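PDB 1J5X: glucosamine-6-phosphate deaminase from Thermotoga maritima, which belongs to the SIS-domain family of alpha/beta proteins, and is built around two parallel beta sheets. Local coordinates for residues A[19-22]-A[23-26]; A[160-163]-A[164-168]. All blocks are in the same frame, centred on the assembly; numbering follows the deposited sequence.

Interaction 1: residues A[19-22]-A[23-26]; sequences EITD and QKNE
Gln23 reaches back to Ile20, and Glu26 to Asp22, in a local contact within the last turns of helix 15-25, near the N terminus of the model and close to helices 184-205 and 313-326. The turn is irregular. Ile20 O takes the backbone N of Gln23 three residues on and, on a lone pair in its carbonyl plane, Gln23 NE2 at 2.8 Å. This second bond is almost straight, 177°, and Ile20 O lies in the plane of the side-chain amide. The Gln23 side chain thus folds back along its own helix, CG beside the backbone N (chi1 -79°), and two bonds grip one carbonyl. The other amide atom is held too: OE1 bonds to Ser165, while NE2 has a second acceptor in Gln316, so the rotation of the group is well defined. Thr21 O likewise serves two donors, Lys24 N at 2.8 Å and Asn25 N at 3.0 Å. Beside it, Thr21 CG2 lies 3.3 Å from Asn25 ND2, the two side chains pointing the same way.

Asp22 and Glu26 run alongside each other, their carboxylates stacked with planes 10° apart; Asp22 OD1 is 3.3 Å from Glu26 OE2. If both are ionised they would be expected to repel, which the salt bridges from Lys18 and Lys162 to Asp22 OD2 probably offset in part. A water donates a hydrogen bond to Asp22 OD1 at 2.7 Å and accepts one from Asn25 ND2, bridging residues three apart. Asp22 O receives Glu26 N as Glu26 leaves helical geometry and takes the N-cap position of helix 27-35. The mixture of i to i+3 and i to i+4 bonds is characteristic of a kinked helix end, here at the junction of two consecutive helices.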
loop_
_atom_site.group_PDB
_atom_site.type_symbol
_atom_site.label_atom_id
_atom_site.label_comp_id
_atom_site.label_asym_id
_atom_site.label_seq_id
_atom_site.Cartn_x
_atom_site.Cartn_y
_atom_site.Cartn_z
ATOM N N GLU A 19 -6.423 -14.438 3.139
ATOM C CA GLU A 19 -6.679 -13.119 2.599
ATOM C C GLU A 19 -5.520 -12.654 1.664
ATOM O O GLU A 19 -5.757 -11.969 0.703
ATOM C CB GLU A 19 -6.933 -12.188 3.790
ATOM C CG GLU A 19 -8.274 -12.664 4.442
ATOM C CD GLU A 19 -8.727 -11.926 5.704
ATOM O OE1 GLU A 19 -7.914 -11.256 6.334
ATOM O OE2 GLU A 19 -9.903 -12.057 6.045
ATOM N N ILE A 20 -4.288 -13.016 1.917
ATOM C CA ILE A 20 -3.212 -12.651 0.946
ATOM C C ILE A 20 -3.553 -13.371 -0.390
ATOM O O ILE A 20 -3.565 -12.785 -1.505
ATOM C CB ILE A 20 -1.840 -13.138 1.443
ATOM C CG1 ILE A 20 -1.492 -12.404 2.736
ATOM C CG2 ILE A 20 -0.763 -12.934 0.372
ATOM C CD1 ILE A 20 -0.108 -12.811 3.257
ATOM N N THR A 21 -3.850 -14.661 -0.265
ATOM C CA THR A 21 -4.170 -15.488 -1.434
ATOM C C THR A 21 -5.393 -15.012 -2.200
ATOM O O THR A 21 -5.508 -15.251 -3.405
ATOM C CB THR A 21 -4.333 -16.978 -1.002
ATOM O OG1 THR A 21 -3.123 -17.361 -0.375
ATOM C CG2 THR A 21 -4.523 -17.890 -2.248
ATOM N N ASP A 22 -6.275 -14.281 -1.524
ATOM C CA ASP A 22 -7.454 -13.769 -2.181
ATOM C C ASP A 22 -7.075 -12.749 -3.297
ATOM O O ASP A 22 -7.910 -12.438 -4.126
ATOM C CB ASP A 22 -8.393 -13.058 -1.216
ATOM C CG ASP A 22 -9.243 -14.034 -0.370
ATOM O OD1 ASP A 22 -9.337 -15.227 -0.783
ATOM O OD2 ASP A 22 -9.826 -13.575 0.663
ATOM N N GLN A 23 -5.856 -12.233 -3.263
ATOM C CA GLN A 23 -5.455 -11.278 -4.294
ATOM C C GLN A 23 -5.269 -12.075 -5.586
ATOM O O GLN A 23 -5.197 -11.521 -6.682
ATOM C CB GLN A 23 -4.179 -10.554 -3.870
ATOM C CG GLN A 23 -4.527 -9.454 -2.861
ATOM C CD GLN A 23 -3.400 -9.152 -1.905
ATOM O OE1 GLN A 23 -3.077 -7.888 -1.801
ATOM N NE2 GLN A 23 -2.830 -10.061 -1.244
ATOM N N LYS A 24 -5.144 -13.386 -5.437
ATOM C CA LYS A 24 -5.047 -14.240 -6.606
ATOM C C LYS A 24 -6.411 -14.800 -6.923
ATOM O O LYS A 24 -6.837 -14.812 -8.075
ATOM C CB LYS A 24 -4.097 -15.399 -6.363
ATOM C CG LYS A 24 -4.426 -16.612 -7.265
ATOM C CD LYS A 24 -3.251 -17.546 -7.329
ATOM C CE LYS A 24 -3.340 -18.630 -6.306
ATOM N NZ LYS A 24 -2.356 -19.738 -6.629
ATOM N N ASN A 25 -7.130 -15.275 -5.901
ATOM C CA ASN A 25 -8.423 -15.897 -6.168
ATOM C C ASN A 25 -9.677 -15.074 -6.328
ATOM O O ASN A 25 -10.623 -15.505 -6.981
ATOM C CB ASN A 25 -8.718 -16.965 -5.084
ATOM C CG ASN A 25 -7.696 -18.090 -5.097
ATOM O OD1 ASN A 25 -7.301 -18.561 -6.171
ATOM N ND2 ASN A 25 -7.274 -18.539 -3.915
ATOM N N GLU A 26 -9.717 -13.896 -5.735
ATOM C CA GLU A 26 -10.944 -13.133 -5.771
ATOM C C GLU A 26 -10.867 -11.752 -6.408
ATOM O O GLU A 26 -11.863 -11.050 -6.514
ATOM C CB GLU A 26 -11.443 -12.986 -4.325
ATOM C CG GLU A 26 -11.345 -14.329 -3.549
ATOM C CD GLU A 26 -12.107 -14.339 -2.201
ATOM O OE1 GLU A 26 -12.315 -13.248 -1.608
ATOM O OE2 GLU A 26 -12.485 -15.449 -1.716
HETATM O O HOH W 1 -7.876 -17.520 -1.140
#

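Interaction 2: residues A[160-163]-A[164-168]; sequences MTKS and FSMIL
Backbone hydrogen bonds join Lys162 to Met166 and Ser163 to Ile167, building the first turn of helix 162-179. Met166 N meets Lys162 O at 2.8 Å, and Ile167 N meets Ser163 O at 2.9 Å. The side chains of the two donors lie over the same carbonyls of the preceding turn: Met166 CG rests 3.2 Å from Lys162 O, and Ile167 CG1 lies at the same distance from Ser163 O. At the very start, Phe164 N reaches Thr161 O at 3.2 Å with a bent angle of 137°; Thr161 holds the N-cap position, yet its side chain makes no capping bond.

There is one apolar side-chain contact. The selenomethionine Met160 bends at its last torsion (chi3 49°), which brings CE to 4.2 Å from Phe164 CB, the two side chains crossing at about a right angle.

The polar side chains find partners elsewhere in the fold: Ser163 OG bonds to Glu155, while Lys162 and Ser165 bond to Asp22 and Gln23 of helix 15-25. All touching residues are buried. This is the N-terminal turn of an alpha helix entered from a loop, inside the alpha/beta SIS domain and packed beside helix 62-78.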
loop_
_atom_site.group_PDB
_atom_site.type_symbol
_atom_site.label_atom_id
_atom_site.label_comp_id
_atom_site.label_asym_id
_atom_site.label_seq_id
_atom_site.Cartn_x
_atom_site.Cartn_y
_atom_site.Cartn_z
HETATM N N MSE A 160 -3.564 -5.797 7.417
HETATM C CA MSE A 160 -4.234 -5.510 6.158
HETATM C C MSE A 160 -3.432 -6.114 5.031
HETATM O O MSE A 160 -2.210 -5.972 4.978
HETATM C CB MSE A 160 -4.361 -3.988 5.957
HETATM C CG MSE A 160 -5.570 -3.456 6.650
HETATM SE SE MSE A 160 -5.641 -1.464 6.570
HETATM C CE MSE A 160 -5.305 -1.384 4.651
ATOM N N THR A 161 -4.135 -6.783 4.100
ATOM C CA THR A 161 -3.469 -7.411 2.989
ATOM C C THR A 161 -4.233 -7.007 1.732
ATOM O O THR A 161 -3.939 -5.953 1.120
ATOM C CB THR A 161 -3.400 -9.021 3.147
ATOM O OG1 THR A 161 -4.711 -9.564 3.399
ATOM C CG2 THR A 161 -2.471 -9.380 4.302
ATOM N N LYS A 162 -5.219 -7.803 1.375
ATOM C CA LYS A 162 -6.017 -7.568 0.164
ATOM C C LYS A 162 -6.785 -6.255 0.162
ATOM O O LYS A 162 -7.024 -5.692 -0.895
ATOM C CB LYS A 162 -7.025 -8.713 -0.030
ATOM C CG LYS A 162 -8.140 -8.763 0.997
ATOM C CD LYS A 162 -8.978 -10.049 0.752
ATOM C CE LYS A 162 -10.397 -9.979 1.290
ATOM N NZ LYS A 162 -11.208 -11.242 1.066
ATOM N N SER A 163 -7.154 -5.740 1.334
ATOM C CA SER A 163 -7.913 -4.497 1.358
ATOM C C SER A 163 -7.057 -3.327 0.833
ATOM O O SER A 163 -7.598 -2.409 0.210
ATOM C CB SER A 163 -8.414 -4.146 2.789
ATOM O OG SER A 163 -7.357 -3.960 3.682
ATOM N N PHE A 164 -5.763 -3.380 1.075
ATOM C CA PHE A 164 -4.906 -2.279 0.597
ATOM C C PHE A 164 -4.953 -2.303 -0.969
ATOM O O PHE A 164 -5.269 -1.303 -1.643
ATOM C CB PHE A 164 -3.477 -2.521 1.088
ATOM C CG PHE A 164 -2.465 -1.523 0.563
ATOM C CD1 PHE A 164 -1.891 -1.684 -0.710
ATOM C CD2 PHE A 164 -2.093 -0.429 1.343
ATOM C CE1 PHE A 164 -0.977 -0.795 -1.187
ATOM C CE2 PHE A 164 -1.155 0.507 0.860
ATOM C CZ PHE A 164 -0.600 0.318 -0.391
ATOM N N SER A 165 -4.684 -3.479 -1.512
ATOM C CA SER A 165 -4.645 -3.629 -2.974
ATOM C C SER A 165 -5.969 -3.336 -3.603
ATOM O O SER A 165 -6.062 -2.642 -4.630
ATOM C CB SER A 165 -4.235 -5.056 -3.342
ATOM O OG SER A 165 -2.937 -5.350 -2.825
HETATM N N MSE A 166 -7.046 -3.904 -3.054
HETATM C CA MSE A 166 -8.328 -3.636 -3.649
HETATM C C MSE A 166 -8.835 -2.207 -3.541
HETATM O O MSE A 166 -9.462 -1.688 -4.469
HETATM C CB MSE A 166 -9.391 -4.687 -3.114
HETATM C CG MSE A 166 -8.924 -6.061 -3.456
HETATM SE SE MSE A 166 -10.212 -7.348 -2.504
HETATM C CE MSE A 166 -9.646 -8.945 -3.427
ATOM N N ILE A 167 -8.567 -1.518 -2.430
ATOM C CA ILE A 167 -9.048 -0.151 -2.336
ATOM C C ILE A 167 -8.128 0.686 -3.289
ATOM O O ILE A 167 -8.616 1.561 -4.005
ATOM C CB ILE A 167 -8.942 0.393 -0.880
ATOM C CG1 ILE A 167 -10.045 -0.316 -0.005
ATOM C CG2 ILE A 167 -9.200 1.937 -0.852
ATOM C CD1 ILE A 167 -9.810 -0.127 1.474
ATOM N N LEU A 168 -6.851 0.370 -3.298
ATOM C CA LEU A 168 -5.904 1.134 -4.174
ATOM C C LEU A 168 -6.336 0.978 -5.657
ATOM O O LEU A 168 -6.469 1.982 -6.386
ATOM C CB LEU A 168 -4.479 0.651 -3.924
ATOM C CG LEU A 168 -3.404 1.383 -4.756
ATOM C CD1 LEU A 168 -3.540 2.908 -4.558
ATOM C CD2 LEU A 168 -2.019 0.881 -4.400
#

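Overall arrangement
From the N terminus, interaction 1 comes first, on helix 15-25, and closes before interaction 2 opens on helix 162-179, so the two are in series, neither nested nor crossing. Each is local to about one helical turn and closes no long loop. Their centres lie 10 Å apart and they touch directly, through the polar links of Gln23 to Ser165 and Asp22 to Lys162 and through packing of Ile20 CG1 against Thr161 CG2. Together these links tie the N-terminal helix to the start of a helix that follows the five-stranded parallel sheet, with Gln316 of helix 313-326 touching both.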